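Purine nucleoside phosphorylase (Schistosoma mansoni, PDB 6B4Q) probably catalyses the reversible phosphorolysis of purine nucleosides such as inosine and guanosine, releasing the free base and ribose 1-phosphate. Local coordinates at residues A[115-120]-A[239-244]; A[120-125]-A[246-251]; A[193-198]-A[217-222]. All blocks are in the same frame, centred on the assembly; numbering follows the deposited sequence.

Interaction 1: A[115-120]-A[239-244]; sequences ITNLAG and AVSLIA. With CQG (pyridin-4-ol), chain H.
N117 and S241 meet through their polar ends on the face of the sheet that also carries I115, A239, A119 and I243. S241 OG gives its hydrogen to N117 OD1 at 2.7 Å, arriving in the plane of the amide on a lone pair, with a C=O...donor angle of 119°. The asparagine reaches its neighbour because CG sits between the backbone N and the carbonyl carbon (chi1 66°), which lays the amide over the sheet beside S241. Its other end is held as well: ND2 is hydrogen-bonded to T223 OG1, so both sides of the amide are engaged and its rotation is fixed in this buried place. Y194 of strand 189-196 packs on both N117 and S241. Next along this face the methyl of A119 lies against the serine, A119 CB to S241 OG 3.8 Å.

The two strands, 112-121 and 236-246, are parallel neighbours in the central mixed sheet of the phosphorylase fold, the short segments twisted by 36° against each other. Five backbone bonds alternate between them, from V240 N to I115 O (3.0 Å) through to A244 N to A119 O (2.9 Å), the shortest being L242 N to N117 O at 2.8 Å.

On the reverse face L118 and L242 run side by side and point the same way, touching through L118 CD2 and L242 CD2 at 3.8 Å; helix 259-283 packs over them with V262 and R269. T116 shares this face, and its OG1 is hydrogen-bonded to G34 N. Beyond A119 the strand borders the bound pyridin-4-ol, where G120 CA comes within 3.4 Å of ligand atom C3, a closeness that the lack of a side chain permits.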
ATOM      1  N   ILE A 115      10.288 -22.545  -5.735  1.00 20.39           N
ATOM      2  CA  ILE A 115      10.790 -21.167  -5.745  1.00 18.64           C
ATOM      3  C   ILE A 115      11.869 -20.957  -4.688  1.00 21.44           C
ATOM      4  O   ILE A 115      11.721 -21.398  -3.543  1.00 23.43           O
ATOM      5  CB  ILE A 115       9.648 -20.164  -5.493  1.00 19.92           C
ATOM      6  CG1 ILE A 115       8.519 -20.368  -6.445  1.00 22.12           C
ATOM      7  CG2 ILE A 115      10.149 -18.702  -5.624  1.00 22.26           C
ATOM      8  CD1 ILE A 115       7.303 -19.488  -6.111  1.00 25.32           C
ATOM      9  N   THR A 116      12.957 -20.265  -5.059  1.00 20.61           N
ATOM     10  CA  THR A 116      13.935 -19.787  -4.072  1.00 21.04           C
ATOM     11  C   THR A 116      14.083 -18.263  -4.130  1.00 20.34           C
ATOM     12  O   THR A 116      13.820 -17.621  -5.166  1.00 20.06           O
ATOM     13  CB  THR A 116      15.330 -20.462  -4.236  1.00 20.52           C
ATOM     14  OG1 THR A 116      15.917 -20.157  -5.519  1.00 22.69           O
ATOM     15  CG2 THR A 116      15.234 -21.962  -4.092  1.00 21.70           C
ATOM     16  N   ASN A 117      14.505 -17.684  -2.994  1.00 19.61           N
ATOM     17  CA  ASN A 117      14.740 -16.244  -2.873  1.00 18.55           C
ATOM     18  C   ASN A 117      15.802 -15.971  -1.811  1.00 19.87           C
ATOM     19  O   ASN A 117      16.199 -16.859  -1.052  1.00 20.52           O
ATOM     20  CB  ASN A 117      13.434 -15.494  -2.577  1.00 20.47           C
ATOM     21  CG  ASN A 117      12.833 -15.829  -1.212  1.00 23.47           C
ATOM     22  OD1 ASN A 117      13.471 -15.650  -0.199  1.00 23.98           O
ATOM     23  ND2 ASN A 117      11.573 -16.253  -1.194  1.00 31.26           N
ATOM     24  N   LEU A 118      16.307 -14.727  -1.820  1.00 18.75           N
ATOM     25  CA  LEU A 118      17.192 -14.195  -0.786  1.00 19.07           C
ATOM     26  C   LEU A 118      16.398 -13.252   0.124  1.00 19.95           C
ATOM     27  O   LEU A 118      15.543 -12.482  -0.344  1.00 21.12           O
ATOM     28  CB  LEU A 118      18.391 -13.487  -1.407  1.00 22.88           C
ATOM     29  CG  LEU A 118      19.470 -14.466  -1.957  1.00 27.68           C
ATOM     30  CD1 LEU A 118      20.065 -13.946  -3.251  1.00 39.68           C
ATOM     31  CD2 LEU A 118      20.521 -14.669  -0.901  1.00 31.22           C
ATOM     32  N   ALA A 119      16.621 -13.361   1.434  1.00 19.74           N
ATOM     33  CA  ALA A 119      15.780 -12.657   2.401  1.00 17.90           C
ATOM     34  C   ALA A 119      16.580 -12.217   3.625  1.00 21.19           C
ATOM     35  O   ALA A 119      17.679 -12.722   3.891  1.00 20.02           O
ATOM     36  CB  ALA A 119      14.609 -13.544   2.838  1.00 17.92           C
ATOM     37  N   GLY A 120      15.987 -11.300   4.397  1.00 18.11           N
ATOM     38  CA  GLY A 120      16.514 -10.913   5.701  1.00 20.18           C
ATOM     39  C   GLY A 120      15.846 -11.669   6.847  1.00 19.69           C
ATOM     40  O   GLY A 120      14.651 -11.958   6.795  1.00 19.21           O
ATOM     41  N   ALA A 239       8.335 -22.915  -1.373  1.00 18.00           N
ATOM     42  CA  ALA A 239       9.158 -21.700  -1.405  1.00 17.19           C
ATOM     43  C   ALA A 239      10.192 -21.723  -0.274  1.00 19.98           C
ATOM     44  O   ALA A 239       9.844 -21.988   0.878  1.00 22.89           O
ATOM     45  CB  ALA A 239       8.257 -20.452  -1.310  1.00 17.86           C
ATOM     46  N   VAL A 240      11.476 -21.473  -0.600  1.00 18.87           N
ATOM     47  CA  VAL A 240      12.579 -21.540   0.370  1.00 20.27           C
ATOM     48  C   VAL A 240      13.351 -20.222   0.307  1.00 18.10           C
ATOM     49  O   VAL A 240      13.778 -19.809  -0.778  1.00 20.67           O
ATOM     50  CB  VAL A 240      13.520 -22.726   0.082  1.00 21.13           C
ATOM     51  CG1 VAL A 240      14.619 -22.836   1.141  1.00 25.64           C
ATOM     52  CG2 VAL A 240      12.746 -24.063   0.041  1.00 24.77           C
ATOM     53  N   SER A 241      13.549 -19.582   1.465  1.00 17.80           N
ATOM     54  CA  SER A 241      14.378 -18.378   1.575  1.00 16.51           C
ATOM     55  C   SER A 241      15.791 -18.743   2.048  1.00 18.11           C
ATOM     56  O   SER A 241      15.956 -19.548   2.967  1.00 21.70           O
ATOM     57  CB  SER A 241      13.783 -17.372   2.565  1.00 17.11           C
ATOM     58  OG  SER A 241      12.595 -16.725   2.098  1.00 20.43           O
ATOM     59  N   LEU A 242      16.811 -18.123   1.426  1.00 17.55           N
ATOM     60  CA  LEU A 242      18.185 -18.133   1.926  1.00 16.88           C
ATOM     61  C   LEU A 242      18.411 -16.840   2.706  1.00 20.52           C
ATOM     62  O   LEU A 242      18.198 -15.748   2.174  1.00 20.21           O
ATOM     63  CB  LEU A 242      19.185 -18.247   0.775  1.00 21.12           C
ATOM     64  CG  LEU A 242      20.662 -18.045   1.149  1.00 20.72           C
ATOM     65  CD1 LEU A 242      21.146 -19.018   2.222  1.00 22.92           C
ATOM     66  CD2 LEU A 242      21.524 -18.243  -0.104  1.00 23.04           C
ATOM     67  N   ILE A 243      18.809 -16.964   3.964  1.00 17.93           N
ATOM     68  CA  ILE A 243      18.960 -15.807   4.847  1.00 19.99           C
ATOM     69  C   ILE A 243      20.326 -15.171   4.620  1.00 20.41           C
ATOM     70  O   ILE A 243      21.366 -15.810   4.797  1.00 21.60           O
ATOM     71  CB  ILE A 243      18.788 -16.213   6.317  1.00 20.39           C
ATOM     72  CG1 ILE A 243      17.413 -16.857   6.568  1.00 21.33           C
ATOM     73  CG2 ILE A 243      19.057 -15.027   7.245  1.00 20.24           C
ATOM     74  CD1 ILE A 243      16.218 -15.957   6.126  1.00 21.56           C
ATOM     75  N   ALA A 244      20.338 -13.905   4.220  1.00 21.49           N
ATOM     76  CA  ALA A 244      21.605 -13.222   3.996  1.00 22.26           C
ATOM     77  C   ALA A 244      22.175 -12.547   5.245  1.00 20.12           C
ATOM     78  O   ALA A 244      23.382 -12.316   5.308  1.00 20.80           O
ATOM     79  CB  ALA A 244      21.425 -12.179   2.892  1.00 23.43           C
TER
HETATM   80  C4  CQG H 307      16.392  -7.961   3.085  0.97 24.25           C
HETATM   81  C3  CQG H 307      17.495  -8.271   3.859  0.97 25.61           C
HETATM   82  C2  CQG H 307      18.317  -9.640   2.110  0.97 23.38           C
HETATM   83  C1  CQG H 307      17.221  -9.323   1.334  0.97 26.99           C
HETATM   84  O   CQG H 307      15.186  -8.190   1.033  0.97 21.96           O
HETATM   85  C   CQG H 307      16.278  -8.490   1.847  0.97 22.93           C
HETATM   86  N   CQG H 307      18.441  -9.103   3.364  0.97 22.80           N

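Interaction 2: A[120-125]-A[246-251]; sequences GGINRK and NSILDA. With CQG (pyridin-4-ol), chain H.
N246 lies across from G121 and sends its amide to the loop after G121, where N123 OD1 accepts from K125 N in an Asx turn. With CG anti to the backbone N (chi1 -171°), N246 ND2 reaches N123 O at 3.0 Å in a weak bond, bent to 129° at the hydrogen, and also bonds to L126 O. N246 is the N-cap of helix 247-253: N246 OD1 accepts from L249 N at 3.0 Å and more weakly from I248 N. One amide thus closes the start of the helix and holds the loop after strand 112-121, at the end of the paired parallel strands where both segments leave the sheet. S247 N continues the strand pairing into the first helical turn by donating to G121 O, 2.8 Å away; S247 OG is hydrogen-bonded to E203. I248 follows, its side chain directed at the loop. I248 CG1 rests on I122 O (3.5 Å) and meets I122 CG2 at 4.1 Å, the two isoleucines crossing at about a right angle. The other branch, I248 CG2, lies over one face of the R124 guanidinium, displaced toward its rim and 3.6 Å from R124 NH2. That nitrogen also forms a salt bridge with E252. L249 CD2 approaches R124 NH1 obliquely at 4.4 Å.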
ATOM      1  N   GLY A 120      15.987 -11.300   4.397  1.00 18.11           N
ATOM      2  CA  GLY A 120      16.514 -10.913   5.701  1.00 20.18           C
ATOM      3  C   GLY A 120      15.846 -11.669   6.847  1.00 19.69           C
ATOM      4  O   GLY A 120      14.651 -11.958   6.795  1.00 19.21           O
ATOM      5  N   GLY A 121      16.647 -12.011   7.857  1.00 19.11           N
ATOM      6  CA  GLY A 121      16.114 -12.668   9.051  1.00 20.33           C
ATOM      7  C   GLY A 121      15.556 -11.682  10.070  1.00 21.15           C
ATOM      8  O   GLY A 121      16.191 -10.669  10.388  1.00 22.49           O
ATOM      9  N   ILE A 122      14.367 -11.989  10.602  1.00 21.31           N
ATOM     10  CA  ILE A 122      13.740 -11.231  11.678  1.00 20.99           C
ATOM     11  C   ILE A 122      13.754 -12.031  12.986  1.00 21.47           C
ATOM     12  O   ILE A 122      14.179 -11.530  14.024  1.00 26.54           O
ATOM     13  CB  ILE A 122      12.297 -10.824  11.294  1.00 20.61           C
ATOM     14  CG1 ILE A 122      12.236  -9.972  10.003  1.00 20.92           C
ATOM     15  CG2 ILE A 122      11.646 -10.104  12.457  1.00 22.16           C
ATOM     16  CD1 ILE A 122      12.876  -8.605  10.098  1.00 23.03           C
ATOM     17  N   ASN A 123      13.294 -13.285  12.938  1.00 22.46           N
ATOM     18  CA  ASN A 123      13.373 -14.181  14.095  1.00 24.80           C
ATOM     19  C   ASN A 123      14.809 -14.278  14.596  1.00 28.17           C
ATOM     20  O   ASN A 123      15.750 -14.426  13.806  1.00 27.31           O
ATOM     21  CB  ASN A 123      12.851 -15.568  13.676  1.00 25.84           C
ATOM     22  CG  ASN A 123      12.726 -16.546  14.844  1.00 35.57           C
ATOM     23  OD1 ASN A 123      13.657 -16.738  15.614  1.00 38.37           O
ATOM     24  ND2 ASN A 123      11.556 -17.174  14.962  1.00 38.26           N
ATOM     25  N   ARG A 124      14.983 -14.199  15.923  1.00 32.42           N
ATOM     26  CA  ARG A 124      16.332 -14.177  16.486  1.00 33.76           C
ATOM     27  C   ARG A 124      17.078 -15.501  16.331  1.00 34.67           C
ATOM     28  O   ARG A 124      18.300 -15.505  16.453  1.00 38.74           O
ATOM     29  CB  ARG A 124      16.281 -13.753  17.961  1.00 43.25           C
ATOM     30  CG  ARG A 124      15.898 -12.276  18.085  1.00 47.48           C
ATOM     31  CD  ARG A 124      15.699 -11.835  19.520  1.00 53.84           C
ATOM     32  NE  ARG A 124      15.393 -10.408  19.615  1.00 56.33           N
ATOM     33  CZ  ARG A 124      16.308  -9.439  19.638  1.00 56.19           C
ATOM     34  NH1 ARG A 124      17.609  -9.725  19.563  1.00 51.77           N
ATOM     35  NH2 ARG A 124      15.912  -8.174  19.731  1.00 57.45           N
ATOM     36  N   LYS A 125      16.399 -16.609  16.024  1.00 36.95           N
ATOM     37  CA  LYS A 125      17.082 -17.883  15.786  1.00 40.95           C
ATOM     38  C   LYS A 125      17.774 -17.977  14.420  1.00 38.06           C
ATOM     39  O   LYS A 125      18.500 -18.954  14.180  1.00 41.44           O
ATOM     40  CB  LYS A 125      16.086 -19.050  15.896  1.00 44.87           C
ATOM     41  CG  LYS A 125      15.558 -19.305  17.298  1.00 51.39           C
ATOM     42  CD  LYS A 125      14.505 -20.404  17.267  1.00 56.69           C
ATOM     43  CE  LYS A 125      13.781 -20.546  18.603  1.00 62.83           C
ATOM     44  NZ  LYS A 125      14.591 -21.235  19.657  1.00 68.17           N
ATOM     45  N   ASN A 246      20.738 -11.072   9.584  1.00 22.48           N
ATOM     46  CA  ASN A 246      19.645 -10.879  10.540  1.00 20.49           C
ATOM     47  C   ASN A 246      19.453  -9.373  10.745  1.00 21.66           C
ATOM     48  O   ASN A 246      20.301  -8.709  11.357  1.00 21.94           O
ATOM     49  CB  ASN A 246      19.918 -11.587  11.873  1.00 23.85           C
ATOM     50  CG  ASN A 246      18.715 -11.574  12.769  1.00 26.18           C
ATOM     51  OD1 ASN A 246      18.353 -10.524  13.281  1.00 25.08           O
ATOM     52  ND2 ASN A 246      18.052 -12.738  12.946  1.00 26.37           N
ATOM     53  N   SER A 247      18.319  -8.851  10.244  1.00 22.51           N
ATOM     54  CA  SER A 247      18.057  -7.418  10.262  1.00 22.49           C
ATOM     55  C   SER A 247      17.883  -6.883  11.667  1.00 21.37           C
ATOM     56  O   SER A 247      18.142  -5.701  11.907  1.00 21.69           O
ATOM     57  CB  SER A 247      16.783  -7.101   9.456  1.00 27.07           C
ATOM     58  OG  SER A 247      16.920  -7.582   8.134  1.00 27.04           O
ATOM     59  N   ILE A 248      17.425  -7.726  12.607  1.00 22.48           N
ATOM     60  CA  ILE A 248      17.210  -7.263  13.971  1.00 24.42           C
ATOM     61  C   ILE A 248      18.556  -7.078  14.682  1.00 22.93           C
ATOM     62  O   ILE A 248      18.801  -6.041  15.295  1.00 25.47           O
ATOM     63  CB  ILE A 248      16.263  -8.224  14.724  1.00 24.90           C
ATOM     64  CG1 ILE A 248      14.817  -8.094  14.208  1.00 25.78           C
ATOM     65  CG2 ILE A 248      16.232  -7.916  16.186  1.00 27.67           C
ATOM     66  CD1 ILE A 248      14.127  -6.785  14.541  1.00 26.60           C
ATOM     67  N   LEU A 249      19.471  -8.048  14.548  1.00 22.13           N
ATOM     68  CA  LEU A 249      20.819  -7.876  15.096  1.00 23.60           C
ATOM     69  C   LEU A 249      21.510  -6.670  14.472  1.00 26.05           C
ATOM     70  O   LEU A 249      22.147  -5.872  15.173  1.00 25.39           O
ATOM     71  CB  LEU A 249      21.662  -9.142  14.876  1.00 27.50           C
ATOM     72  CG  LEU A 249      21.449 -10.369  15.751  1.00 34.23           C
ATOM     73  CD1 LEU A 249      22.606 -11.339  15.483  1.00 29.84           C
ATOM     74  CD2 LEU A 249      21.369 -10.002  17.211  1.00 37.49           C
ATOM     75  N   ASP A 250      21.414  -6.529  13.147  1.00 22.61           N
ATOM     76  CA  ASP A 250      22.033  -5.380  12.487  1.00 24.82           C
ATOM     77  C   ASP A 250      21.489  -4.056  13.034  1.00 28.40           C
ATOM     78  O   ASP A 250      22.228  -3.074  13.150  1.00 29.39           O
ATOM     79  CB  ASP A 250      21.810  -5.457  10.969  1.00 23.20           C
ATOM     80  CG  ASP A 250      22.519  -6.644  10.292  1.00 27.49           C
ATOM     81  OD1 ASP A 250      23.396  -7.321  10.892  1.00 24.95           O
ATOM     82  OD2 ASP A 250      22.183  -6.890   9.104  1.00 26.04           O
ATOM     83  N   ALA A 251      20.194  -3.991  13.363  1.00 26.49           N
ATOM     84  CA  ALA A 251      19.659  -2.744  13.928  1.00 27.57           C
ATOM     85  C   ALA A 251      20.203  -2.466  15.324  1.00 29.32           C
ATOM     86  O   ALA A 251      20.508  -1.315  15.663  1.00 33.20           O
ATOM     87  CB  ALA A 251      18.130  -2.805  13.948  1.00 28.33           C
TER
HETATM   88  C4  CQG H 307      16.392  -7.961   3.085  0.97 24.25           C
HETATM   89  C3  CQG H 307      17.495  -8.271   3.859  0.97 25.61           C
HETATM   90  C2  CQG H 307      18.317  -9.640   2.110  0.97 23.38           C
HETATM   91  C1  CQG H 307      17.221  -9.323   1.334  0.97 26.99           C
HETATM   92  O   CQG H 307      15.186  -8.190   1.033  0.97 21.96           O
HETATM   93  C   CQG H 307      16.278  -8.490   1.847  0.97 22.93           C
HETATM   94  N   CQG H 307      18.441  -9.103   3.364  0.97 22.80           N

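Interaction 3: A[193-198]-A[217-222]; sequences VYAFNG and DVVGMS. With CQG (pyridin-4-ol), chain H; DMS (dimethyl sulfoxide), chain F.
Strand 189-196, helix 205-213 and strand 218-220 form a beta-alpha-beta unit, and this contact is the parallel pairing of its two strands. V193 O accepts from both D217 N and V218 N, while D217 OD2 takes V193 N at 2.8 Å on its anti lone pair; the aspartate's OD1 binds N123 ND2. Farther along, A195 exchanges bonds with V218 O and G220 N, and N197 N closes on G220 O at 2.9 Å. Y194 CG stands anti to the backbone N (chi1 -179°), which carries the ring along the second strand: Y194 CD1 meets V218 CG2 at 3.6 Å, the side chains crossing at about a right angle, and Y194 OH accepts from S222 N (3.2 Å). The ring passes G220, whose lack of a side chain leaves room for the hydroxyl. F196 turns its edge to G220 O, while L145 of the second subunit packs on the phenylalanine. One water donates to both G198 O and M221 O. S222 OG donates to the oxygen of a dimethyl sulfoxide, probably from the crystallisation liquor. Backbone bonds fix the strand and the tyrosine hydroxyl holds the loop just after it, leaving G220 CA and M221 CE to line the pyridin-4-ol O, at 3.7 and 3.8 Å.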
ATOM      1  N   VAL A 193       7.314 -17.548   8.714  1.00 19.83           N
ATOM      2  CA  VAL A 193       6.359 -16.653   8.050  1.00 19.05           C
ATOM      3  C   VAL A 193       7.138 -15.561   7.319  1.00 19.55           C
ATOM      4  O   VAL A 193       8.012 -14.908   7.919  1.00 20.62           O
ATOM      5  CB  VAL A 193       5.397 -16.029   9.083  1.00 18.61           C
ATOM      6  CG1 VAL A 193       4.571 -14.909   8.449  1.00 21.68           C
ATOM      7  CG2 VAL A 193       4.499 -17.106   9.748  1.00 23.20           C
ATOM      8  N   TYR A 194       6.818 -15.361   6.036  1.00 18.90           N
ATOM      9  CA  TYR A 194       7.509 -14.418   5.149  1.00 17.92           C
ATOM     10  C   TYR A 194       6.718 -13.117   5.010  1.00 17.75           C
ATOM     11  O   TYR A 194       5.559 -13.148   4.591  1.00 18.65           O
ATOM     12  CB  TYR A 194       7.675 -15.051   3.773  1.00 18.64           C
ATOM     13  CG  TYR A 194       8.391 -14.245   2.674  1.00 18.19           C
ATOM     14  CD1 TYR A 194       9.738 -14.467   2.388  1.00 19.28           C
ATOM     15  CD2 TYR A 194       7.712 -13.328   1.870  1.00 16.43           C
ATOM     16  CE1 TYR A 194      10.391 -13.770   1.374  1.00 16.69           C
ATOM     17  CE2 TYR A 194       8.369 -12.626   0.824  1.00 15.49           C
ATOM     18  CZ  TYR A 194       9.696 -12.859   0.588  1.00 17.61           C
ATOM     19  OH  TYR A 194      10.352 -12.210  -0.426  1.00 18.34           O
ATOM     20  N   ALA A 195       7.368 -11.986   5.310  1.00 17.37           N
ATOM     21  CA  ALA A 195       6.795 -10.655   5.063  1.00 17.06           C
ATOM     22  C   ALA A 195       7.265 -10.147   3.707  1.00 19.62           C
ATOM     23  O   ALA A 195       8.477 -10.102   3.426  1.00 16.97           O
ATOM     24  CB  ALA A 195       7.195  -9.666   6.148  1.00 18.88           C
ATOM     25  N   PHE A 196       6.299  -9.724   2.868  1.00 17.07           N
ATOM     26  CA  PHE A 196       6.579  -9.135   1.549  1.00 17.70           C
ATOM     27  C   PHE A 196       6.709  -7.609   1.709  1.00 16.08           C
ATOM     28  O   PHE A 196       5.712  -6.901   1.920  1.00 15.87           O
ATOM     29  CB  PHE A 196       5.456  -9.529   0.578  1.00 17.57           C
ATOM     30  CG  PHE A 196       5.606  -9.017  -0.860  1.00 14.41           C
ATOM     31  CD1 PHE A 196       6.833  -8.644  -1.401  1.00 17.02           C
ATOM     32  CD2 PHE A 196       4.464  -8.899  -1.675  1.00 17.09           C
ATOM     33  CE1 PHE A 196       6.938  -8.174  -2.713  1.00 16.57           C
ATOM     34  CE2 PHE A 196       4.558  -8.408  -2.975  1.00 17.71           C
ATOM     35  CZ  PHE A 196       5.798  -8.046  -3.505  1.00 15.81           C
ATOM     36  N   ASN A 197       7.951  -7.117   1.607  1.00 16.49           N
ATOM     37  CA  ASN A 197       8.286  -5.694   1.460  1.00 17.49           C
ATOM     38  C   ASN A 197       8.369  -5.363  -0.025  1.00 16.25           C
ATOM     39  O   ASN A 197       9.232  -5.895  -0.726  1.00 15.00           O
ATOM     40  CB  ASN A 197       9.643  -5.440   2.132  1.00 15.78           C
ATOM     41  CG  ASN A 197      10.273  -4.098   1.741  1.00 16.27           C
ATOM     42  OD1 ASN A 197       9.583  -3.081   1.517  1.00 17.58           O
ATOM     43  ND2 ASN A 197      11.627  -4.092   1.671  1.00 17.80           N
ATOM     44  N   GLY A 198       7.482  -4.497  -0.531  1.00 15.34           N
ATOM     45  CA  GLY A 198       7.475  -4.243  -1.967  1.00 15.30           C
ATOM     46  C   GLY A 198       8.847  -3.854  -2.536  1.00 15.44           C
ATOM     47  O   GLY A 198       9.170  -4.188  -3.675  1.00 19.60           O
ATOM     48  N   ASP A 217       8.925 -13.857  10.524  1.00 20.81           N
ATOM     49  CA  ASP A 217      10.209 -14.521  10.708  1.00 20.42           C
ATOM     50  C   ASP A 217      11.272 -14.089   9.705  1.00 21.06           C
ATOM     51  O   ASP A 217      12.452 -14.106  10.050  1.00 20.72           O
ATOM     52  CB  ASP A 217      10.047 -16.049  10.616  1.00 22.60           C
ATOM     53  CG  ASP A 217       9.126 -16.617  11.722  1.00 26.87           C
ATOM     54  OD1 ASP A 217       9.536 -16.535  12.897  1.00 34.25           O
ATOM     55  OD2 ASP A 217       8.018 -17.149  11.421  1.00 25.11           O
ATOM     56  N   VAL A 218      10.890 -13.757   8.471  1.00 18.49           N
ATOM     57  CA  VAL A 218      11.815 -13.335   7.410  1.00 19.16           C
ATOM     58  C   VAL A 218      11.128 -12.239   6.599  1.00 18.51           C
ATOM     59  O   VAL A 218       9.908 -12.084   6.642  1.00 18.40           O
ATOM     60  CB  VAL A 218      12.241 -14.507   6.482  1.00 22.44           C
ATOM     61  CG1 VAL A 218      12.776 -15.704   7.287  1.00 25.72           C
ATOM     62  CG2 VAL A 218      11.128 -14.973   5.669  1.00 29.37           C
ATOM     63  N   VAL A 219      11.921 -11.454   5.852  1.00 18.22           N
ATOM     64  CA  VAL A 219      11.392 -10.371   5.014  1.00 17.28           C
ATOM     65  C   VAL A 219      12.139 -10.358   3.677  1.00 17.46           C
ATOM     66  O   VAL A 219      13.362 -10.546   3.628  1.00 16.35           O
ATOM     67  CB  VAL A 219      11.494  -8.998   5.743  1.00 16.01           C
ATOM     68  CG1 VAL A 219      12.899  -8.698   6.153  1.00 19.50           C
ATOM     69  CG2 VAL A 219      10.932  -7.855   4.889  1.00 19.24           C
ATOM     70  N   GLY A 220      11.397 -10.134   2.584  1.00 15.89           N
ATOM     71  CA  GLY A 220      12.019 -10.003   1.279  1.00 17.49           C
ATOM     72  C   GLY A 220      11.079  -9.327   0.295  1.00 17.56           C
ATOM     73  O   GLY A 220       9.943  -8.974   0.624  1.00 17.35           O
ATOM     74  N   MET A 221      11.578  -9.179  -0.944  1.00 17.23           N
ATOM     75  CA  MET A 221      10.949  -8.335  -1.956  1.00 16.86           C
ATOM     76  C   MET A 221      10.372  -9.116  -3.144  1.00 17.14           C
ATOM     77  O   MET A 221      10.153  -8.521  -4.205  1.00 17.75           O
ATOM     78  CB  MET A 221      11.964  -7.308  -2.489  1.00 19.91           C
ATOM     79  CG  MET A 221      12.672  -6.467  -1.478  1.00 19.62           C
ATOM     80  SD  MET A 221      13.900  -5.378  -2.280  1.00 19.02           S
ATOM     81  CE  MET A 221      14.823  -4.870  -0.827  1.00 19.82           C
ATOM     82  N   SER A 222      10.128 -10.416  -3.006  1.00 15.84           N
ATOM     83  CA  SER A 222       9.718 -11.247  -4.132  1.00 17.94           C
ATOM     84  C   SER A 222       8.738 -12.312  -3.652  1.00 17.74           C
ATOM     85  O   SER A 222       8.220 -12.255  -2.527  1.00 17.34           O
ATOM     86  CB  SER A 222      10.937 -11.897  -4.801  1.00 21.47           C
ATOM     87  OG  SER A 222      11.490 -12.867  -3.931  1.00 23.95           O
TER
HETATM   88  C4  CQG H 307      16.392  -7.961   3.085  0.97 24.25           C
HETATM   89  C3  CQG H 307      17.495  -8.271   3.859  0.97 25.61           C
HETATM   90  C2  CQG H 307      18.317  -9.640   2.110  0.97 23.38           C
HETATM   91  C1  CQG H 307      17.221  -9.323   1.334  0.97 26.99           C
HETATM   92  O   CQG H 307      15.186  -8.190   1.033  0.97 21.96           O
HETATM   93  C   CQG H 307      16.278  -8.490   1.847  0.97 22.93           C
HETATM   94  N   CQG H 307      18.441  -9.103   3.364  0.97 22.80           N
HETATM   95  S   DMS F 305      15.546 -13.290  -5.123  1.00 68.47           S
HETATM   96  O   DMS F 305      14.436 -12.627  -4.376  1.00 66.88           O
HETATM   97  C1  DMS F 305      15.590 -12.659  -6.827  1.00 68.54           C
HETATM   98  C2  DMS F 305      17.114 -12.590  -4.605  1.00 72.37           C
HETATM   99  O   HOH W   1       8.719  -6.283  -5.438  1.00 21.04           O

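In the fold
The three contacts converge on the bound pyridin-4-ol and on one sheet, in which strand 112-121 has both 236-246 and 218-220 as neighbours. Interactions 1 and 2 follow strands 112-121 and 236-246 outward to the loop and helix that succeed them; the shared G120 probably bonds through its N to V219 O of interaction 3. Interactions 1 and 3 are buried and rest on parallel backbone pairing, interaction 1 adding a serine-to-asparagine bond, interaction 3 an aspartate carboxylate and a tyrosine hydroxyl that each accept from a backbone N-H. Interaction 2, mostly buried but with R124 and L249 at the surface, has one strong backbone bond, a weak one from the helix-capping asparagine, and aliphatic packing against an arginine. Interaction 3 alone is reached by other subunits.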